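Local coordinates for protein haloacid dehalogenase (Pseudomonas aeruginosa, PDB 3UMC) that probably hydrolyses the carbon-halogen bond of L-2-haloacids, as a dehalogenase of the haloacid dehalogenase-like hydrolase superfamily, at residues W116-L126 against L148-L158. Numbering follows the deposited sequence.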
ATOM      1  N   TRP A 116      10.531 -10.874 -13.623  1.00 23.04           N
ATOM      2  CA  TRP A 116      10.124  -9.503 -13.440  1.00 23.04           C
ATOM      3  C   TRP A 116       9.870  -9.156 -12.000  1.00 22.98           C
ATOM      4  O   TRP A 116       9.551  -8.042 -11.760  1.00 23.95           O
ATOM      5  CB  TRP A 116       8.854  -9.272 -14.165  1.00 22.60           C
ATOM      6  CG  TRP A 116       8.977  -9.364 -15.575  1.00 23.36           C
ATOM      7  CD1 TRP A 116       8.613 -10.415 -16.353  1.00 25.57           C
ATOM      8  CD2 TRP A 116       9.380  -8.325 -16.454  1.00 25.16           C
ATOM      9  NE1 TRP A 116       8.792 -10.103 -17.673  1.00 26.28           N
ATOM     10  CE2 TRP A 116       9.273  -8.823 -17.763  1.00 25.13           C
ATOM     11  CE3 TRP A 116       9.833  -7.015 -16.262  1.00 27.02           C
ATOM     12  CZ2 TRP A 116       9.630  -8.072 -18.893  1.00 26.76           C
ATOM     13  CZ3 TRP A 116      10.161  -6.253 -17.384  1.00 26.99           C
ATOM     14  CH2 TRP A 116      10.067  -6.796 -18.685  1.00 26.21           C
ATOM     15  N   HIS A 117      10.046 -10.082 -11.061  1.00 21.80           N
ATOM     16  CA  HIS A 117       9.709  -9.868  -9.689  1.00 22.28           C
ATOM     17  C   HIS A 117      10.945  -9.545  -8.891  1.00 22.81           C
ATOM     18  O   HIS A 117      10.865  -9.139  -7.731  1.00 21.21           O
ATOM     19  CB  HIS A 117       9.010 -11.128  -9.135  1.00 23.93           C
ATOM     20  CG  HIS A 117       7.608 -11.345  -9.659  1.00 22.06           C
ATOM     21  ND1 HIS A 117       6.539 -11.586  -8.820  1.00 23.17           N
ATOM     22  CD2 HIS A 117       7.107 -11.371 -10.913  1.00 24.90           C
ATOM     23  CE1 HIS A 117       5.437 -11.740  -9.536  1.00 24.96           C
ATOM     24  NE2 HIS A 117       5.750 -11.613 -10.812  1.00 27.52           N
ATOM     25  N   ARG A 118      12.115  -9.650  -9.535  1.00 23.36           N
ATOM     26  CA  ARG A 118      13.380  -9.434  -8.846  1.00 23.61           C
ATOM     27  C   ARG A 118      14.173  -8.479  -9.698  1.00 23.24           C
ATOM     28  O   ARG A 118      14.754  -8.902 -10.702  1.00 22.84           O
ATOM     29  CB  ARG A 118      14.098 -10.769  -8.698  1.00 25.00           C
ATOM     30  CG  ARG A 118      13.396 -11.709  -7.679  1.00 32.17           C
ATOM     31  CD  ARG A 118      14.156 -13.043  -7.409  1.00 37.73           C
ATOM     32  NE  ARG A 118      14.181 -13.814  -8.640  1.00 41.30           N
ATOM     33  CZ  ARG A 118      13.141 -14.468  -9.154  1.00 47.32           C
ATOM     34  NH1 ARG A 118      11.956 -14.500  -8.540  1.00 50.10           N
ATOM     35  NH2 ARG A 118      13.287 -15.111 -10.297  1.00 50.63           N
ATOM     36  N   LEU A 119      14.172  -7.176  -9.367  1.00 21.60           N
ATOM     37  CA  LEU A 119      14.791  -6.218 -10.270  1.00 20.28           C
ATOM     38  C   LEU A 119      15.704  -5.285  -9.545  1.00 20.25           C
ATOM     39  O   LEU A 119      15.315  -4.737  -8.531  1.00 19.56           O
ATOM     40  CB  LEU A 119      13.743  -5.408 -11.050  1.00 19.15           C
ATOM     41  CG  LEU A 119      12.637  -6.207 -11.647  1.00 18.41           C
ATOM     42  CD1 LEU A 119      11.542  -5.308 -11.997  1.00 11.87           C
ATOM     43  CD2 LEU A 119      13.099  -7.079 -12.904  1.00 13.34           C
ATOM     44  N   ARG A 120      16.875  -5.021 -10.143  1.00 19.10           N
ATOM     45  CA  ARG A 120      17.881  -4.263  -9.520  1.00 19.64           C
ATOM     46  C   ARG A 120      17.519  -2.771  -9.566  1.00 16.75           C
ATOM     47  O   ARG A 120      17.223  -2.244 -10.605  1.00 13.85           O
ATOM     48  CB  ARG A 120      19.223  -4.487 -10.227  1.00 21.22           C
ATOM     49  CG  ARG A 120      20.393  -3.622  -9.659  1.00 29.56           C
ATOM     50  CD  ARG A 120      21.842  -3.889 -10.392  1.00 37.40           C
ATOM     51  NE  ARG A 120      22.257  -5.255 -10.078  1.00 43.72           N
ATOM     52  CZ  ARG A 120      22.125  -6.324 -10.878  1.00 49.15           C
ATOM     53  NH1 ARG A 120      22.473  -7.524 -10.400  1.00 48.53           N
ATOM     54  NH2 ARG A 120      21.672  -6.216 -12.146  1.00 50.53           N
ATOM     55  N   PRO A 121      17.641  -2.104  -8.440  1.00 15.75           N
ATOM     56  CA  PRO A 121      17.500  -0.645  -8.380  1.00 15.59           C
ATOM     57  C   PRO A 121      18.655   0.091  -9.105  1.00 16.21           C
ATOM     58  O   PRO A 121      19.788  -0.364  -8.973  1.00 16.41           O
ATOM     59  CB  PRO A 121      17.572  -0.377  -6.884  1.00 14.16           C
ATOM     60  CG  PRO A 121      18.350  -1.492  -6.298  1.00 15.14           C
ATOM     61  CD  PRO A 121      18.071  -2.682  -7.135  1.00 16.53           C
ATOM     62  N   TRP A 122      18.409   1.238  -9.762  1.00 15.16           N
ATOM     63  CA  TRP A 122      19.540   2.135 -10.099  1.00 14.30           C
ATOM     64  C   TRP A 122      20.308   2.563  -8.859  1.00 14.71           C
ATOM     65  O   TRP A 122      19.745   2.558  -7.764  1.00 15.53           O
ATOM     66  CB  TRP A 122      19.073   3.348 -10.907  1.00 14.37           C
ATOM     67  CG  TRP A 122      18.277   2.979 -12.173  1.00 12.12           C
ATOM     68  CD1 TRP A 122      16.958   3.149 -12.351  1.00 12.34           C
ATOM     69  CD2 TRP A 122      18.765   2.404 -13.371  1.00 15.75           C
ATOM     70  NE1 TRP A 122      16.571   2.731 -13.579  1.00 10.64           N
ATOM     71  CE2 TRP A 122      17.664   2.256 -14.238  1.00 15.61           C
ATOM     72  CE3 TRP A 122      20.030   2.006 -13.818  1.00 21.60           C
ATOM     73  CZ2 TRP A 122      17.780   1.727 -15.511  1.00 15.20           C
ATOM     74  CZ3 TRP A 122      20.152   1.476 -15.095  1.00 18.51           C
ATOM     75  CH2 TRP A 122      19.029   1.361 -15.931  1.00 18.17           C
ATOM     76  N   PRO A 123      21.596   2.994  -9.002  1.00 15.28           N
ATOM     77  CA  PRO A 123      22.452   3.343  -7.854  1.00 14.07           C
ATOM     78  C   PRO A 123      21.923   4.392  -6.918  1.00 14.68           C
ATOM     79  O   PRO A 123      22.271   4.404  -5.711  1.00 13.48           O
ATOM     80  CB  PRO A 123      23.713   3.901  -8.518  1.00 16.02           C
ATOM     81  CG  PRO A 123      23.806   3.125  -9.845  1.00 16.62           C
ATOM     82  CD  PRO A 123      22.357   2.996 -10.275  1.00 15.80           C
ATOM     83  N   ASP A 124      21.046   5.262  -7.446  1.00 14.48           N
ATOM     84  CA  ASP A 124      20.464   6.329  -6.686  1.00 13.50           C
ATOM     85  C   ASP A 124      19.120   5.980  -6.042  1.00 13.95           C
ATOM     86  O   ASP A 124      18.592   6.731  -5.219  1.00 12.30           O
ATOM     87  CB  ASP A 124      20.252   7.560  -7.581  1.00 14.21           C
ATOM     88  CG  ASP A 124      19.312   7.283  -8.782  1.00 14.93           C
ATOM     89  OD1 ASP A 124      19.732   6.625  -9.760  1.00 15.88           O
ATOM     90  OD2 ASP A 124      18.193   7.794  -8.802  1.00 13.74           O
ATOM     91  N   THR A 125      18.501   4.910  -6.485  1.00 13.96           N
ATOM     92  CA  THR A 125      17.083   4.750  -6.164  1.00 13.66           C
ATOM     93  C   THR A 125      16.836   4.668  -4.663  1.00 14.97           C
ATOM     94  O   THR A 125      16.070   5.452  -4.106  1.00 13.51           O
ATOM     95  CB  THR A 125      16.479   3.521  -6.846  1.00 14.23           C
ATOM     96  OG1 THR A 125      16.410   3.767  -8.245  1.00 14.48           O
ATOM     97  CG2 THR A 125      15.056   3.179  -6.272  1.00 11.61           C
ATOM     98  N   LEU A 126      17.496   3.714  -4.022  1.00 15.07           N
ATOM     99  CA  LEU A 126      17.337   3.477  -2.594  1.00 16.04           C
ATOM    100  C   LEU A 126      17.634   4.698  -1.746  1.00 15.09           C
ATOM    101  O   LEU A 126      16.800   5.136  -0.873  1.00 14.86           O
ATOM    102  CB  LEU A 126      18.200   2.286  -2.137  1.00 18.08           C
ATOM    103  CG  LEU A 126      17.668   0.852  -2.277  1.00 24.88           C
ATOM    104  CD1 LEU A 126      16.805   0.683  -3.494  1.00 29.60           C
ATOM    105  CD2 LEU A 126      18.761  -0.303  -2.254  1.00 30.52           C
ATOM    106  N   LEU A 148       2.989  -8.485  -7.785  1.00 18.70           N
ATOM    107  CA  LEU A 148       4.284  -8.333  -8.495  1.00 18.41           C
ATOM    108  C   LEU A 148       5.095  -7.175  -7.862  1.00 18.24           C
ATOM    109  O   LEU A 148       6.268  -7.317  -7.550  1.00 15.90           O
ATOM    110  CB  LEU A 148       4.019  -8.023  -9.995  1.00 18.74           C
ATOM    111  CG  LEU A 148       5.219  -8.036 -10.959  1.00 20.60           C
ATOM    112  CD1 LEU A 148       4.751  -8.328 -12.420  1.00 22.19           C
ATOM    113  CD2 LEU A 148       5.999  -6.730 -10.917  1.00 24.79           C
HETATM  114  N   MSE A 149       4.414  -6.057  -7.589  1.00 17.17           N
HETATM  115  CA  MSE A 149       5.092  -4.886  -6.993  1.00 17.59           C
HETATM  116  C   MSE A 149       5.525  -5.106  -5.552  1.00 17.62           C
HETATM  117  O   MSE A 149       6.497  -4.480  -5.069  1.00 18.28           O
HETATM  118  CB  MSE A 149       4.210  -3.661  -7.099  1.00 17.22           C
HETATM  119  CG  MSE A 149       4.135  -3.070  -8.452  1.00 22.72           C
HETATM  120 SE   MSE A 149       5.900  -2.156  -8.869  1.00 35.97          SE
HETATM  121  CE  MSE A 149       6.243  -3.420 -10.292  1.00 26.39           C
ATOM    122  N   LEU A 150       4.833  -6.008  -4.856  1.00 17.42           N
ATOM    123  CA  LEU A 150       5.258  -6.376  -3.515  1.00 17.56           C
ATOM    124  C   LEU A 150       6.598  -7.107  -3.521  1.00 16.16           C
ATOM    125  O   LEU A 150       7.484  -6.794  -2.711  1.00 16.76           O
ATOM    126  CB  LEU A 150       4.180  -7.230  -2.832  1.00 18.65           C
ATOM    127  CG  LEU A 150       2.964  -6.574  -2.183  1.00 21.33           C
ATOM    128  CD1 LEU A 150       1.770  -7.523  -2.090  1.00 22.96           C
ATOM    129  CD2 LEU A 150       3.368  -6.253  -0.838  1.00 23.58           C
ATOM    130  N   ASP A 151       6.754  -8.055  -4.451  1.00 17.37           N
ATOM    131  CA  ASP A 151       8.002  -8.809  -4.667  1.00 16.54           C
ATOM    132  C   ASP A 151       9.115  -7.866  -5.141  1.00 15.93           C
ATOM    133  O   ASP A 151      10.265  -7.931  -4.661  1.00 16.18           O
ATOM    134  CB  ASP A 151       7.819  -9.904  -5.728  1.00 16.92           C
ATOM    135  CG  ASP A 151       7.208 -11.184  -5.191  1.00 21.43           C
ATOM    136  OD1 ASP A 151       7.065 -11.310  -3.980  1.00 25.45           O
ATOM    137  OD2 ASP A 151       6.861 -12.077  -6.008  1.00 26.74           O
ATOM    138  N   VAL A 152       8.806  -7.002  -6.105  1.00 15.15           N
ATOM    139  CA  VAL A 152       9.828  -6.018  -6.549  1.00 13.44           C
ATOM    140  C   VAL A 152      10.285  -5.136  -5.415  1.00 15.27           C
ATOM    141  O   VAL A 152      11.507  -4.880  -5.256  1.00 16.06           O
ATOM    142  CB  VAL A 152       9.348  -5.231  -7.737  1.00 13.45           C
ATOM    143  CG1 VAL A 152      10.257  -4.020  -8.088  1.00 10.99           C
ATOM    144  CG2 VAL A 152       9.152  -6.164  -8.925  1.00 11.24           C
ATOM    145  N   ALA A 153       9.335  -4.665  -4.590  1.00 14.25           N
ATOM    146  CA  ALA A 153       9.650  -3.893  -3.406  1.00 14.35           C
ATOM    147  C   ALA A 153      10.615  -4.613  -2.441  1.00 15.68           C
ATOM    148  O   ALA A 153      11.573  -4.005  -1.920  1.00 15.73           O
ATOM    149  CB  ALA A 153       8.324  -3.523  -2.594  1.00 13.30           C
ATOM    150  N   ARG A 154      10.307  -5.859  -2.103  1.00 16.99           N
ATOM    151  CA  ARG A 154      11.089  -6.580  -1.115  1.00 19.49           C
ATOM    152  C   ARG A 154      12.487  -6.945  -1.645  1.00 19.54           C
ATOM    153  O   ARG A 154      13.415  -6.962  -0.910  1.00 20.22           O
ATOM    154  CB  ARG A 154      10.465  -7.925  -0.749  1.00 20.16           C
ATOM    155  CG  ARG A 154       9.409  -7.867   0.260  1.00 25.86           C
ATOM    156  CD  ARG A 154       9.920  -7.531   1.659  1.00 27.82           C
ATOM    157  NE  ARG A 154       8.816  -7.728   2.612  1.00 29.84           N
ATOM    158  CZ  ARG A 154       8.459  -8.902   3.115  1.00 26.97           C
ATOM    159  NH1 ARG A 154       9.123 -10.016   2.819  1.00 31.11           N
ATOM    160  NH2 ARG A 154       7.485  -8.955   3.976  1.00 24.44           N
ATOM    161  N   HIS A 155      12.602  -7.282  -2.905  1.00 21.06           N
ATOM    162  CA  HIS A 155      13.914  -7.657  -3.456  1.00 22.07           C
ATOM    163  C   HIS A 155      14.860  -6.477  -3.434  1.00 21.58           C
ATOM    164  O   HIS A 155      15.996  -6.545  -2.905  1.00 22.65           O
ATOM    165  CB  HIS A 155      13.757  -8.180  -4.865  1.00 22.39           C
ATOM    166  CG  HIS A 155      15.042  -8.669  -5.458  1.00 27.48           C
ATOM    167  ND1 HIS A 155      15.739  -7.957  -6.418  1.00 31.53           N
ATOM    168  CD2 HIS A 155      15.801  -9.751  -5.160  1.00 29.75           C
ATOM    169  CE1 HIS A 155      16.841  -8.625  -6.729  1.00 34.36           C
ATOM    170  NE2 HIS A 155      16.917  -9.696  -5.959  1.00 32.62           N
ATOM    171  N   ALA A 156      14.360  -5.358  -3.933  1.00 20.46           N
ATOM    172  CA  ALA A 156      15.134  -4.126  -4.035  1.00 19.13           C
ATOM    173  C   ALA A 156      15.234  -3.299  -2.779  1.00 19.22           C
ATOM    174  O   ALA A 156      15.988  -2.341  -2.768  1.00 23.02           O
ATOM    175  CB  ALA A 156      14.557  -3.236  -5.203  1.00 17.50           C
ATOM    176  N   GLY A 157      14.402  -3.548  -1.770  1.00 18.18           N
ATOM    177  CA  GLY A 157      14.341  -2.723  -0.584  1.00 16.85           C
ATOM    178  C   GLY A 157      13.630  -1.355  -0.755  1.00 15.98           C
ATOM    179  O   GLY A 157      13.914  -0.406  -0.057  1.00 16.09           O
ATOM    180  N   LEU A 158      12.704  -1.237  -1.673  1.00 14.87           N
ATOM    181  CA  LEU A 158      12.008   0.035  -1.861  1.00 13.69           C
ATOM    182  C   LEU A 158      11.104   0.368  -0.642  1.00 13.67           C
ATOM    183  O   LEU A 158      10.236  -0.418  -0.240  1.00 15.98           O
ATOM    184  CB  LEU A 158      11.225  -0.072  -3.161  1.00 13.56           C
ATOM    185  CG  LEU A 158      12.011  -0.479  -4.420  1.00 15.78           C
ATOM    186  CD1 LEU A 158      11.127  -0.287  -5.651  1.00 13.06           C
ATOM    187  CD2 LEU A 158      13.306   0.343  -4.589  1.00  9.02           C
TER
HETATM  188  O   HOH W   1      12.951  -5.755  -7.378  1.00 15.91           O
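His117 drops its imidazole into the notch between Leu148 and Asp151, one turn apart on helix 146-156. That helix follows strand 137-140 of the Rossmann-like parallel sheet of the haloacid dehalogenase fold, and residues 116-121 run along its flank as the chain returns from helix 106-113. Leu148 packs CG against one face of the ring, offset toward the rim, 3.6 Å from His117 NE2. At the edge, His117 ND1 gives a nearly straight hydrogen bond (168°) to the anti lone pair of Asp151 OD2, 2.9 Å away and close to the ring plane, although ring and carboxylate are turned 56° apart. His117 NE2 is hydrogen-bonded to Asp86 OD1; with both nitrogens engaged, the ring's rotation is probably fixed.

A turn further on the bumps are reversed. With CG placed opposite the backbone N (chi1 -176°), the His155 ring swings out from the helix to meet the passing chain, and Arg118 lays CB squarely over the ring centre, 3.9 Å from the centroid, a CH-pi contact. On the inner side of the helix, Val152 sets CG2 against the backbone, 3.4 Å from Trp116 O, while a water beside it bridges the two backbones, accepting from Leu119 N and donating to Val152 O.

Ala156 is small enough to seat Pro121, whose CD rests 4.0 Å from Ala156 CB. Beyond the helix end, Leu158 fits CD2 into the angle between Thr125 CG2 and Leu126 CD1, each 3.7 Å away.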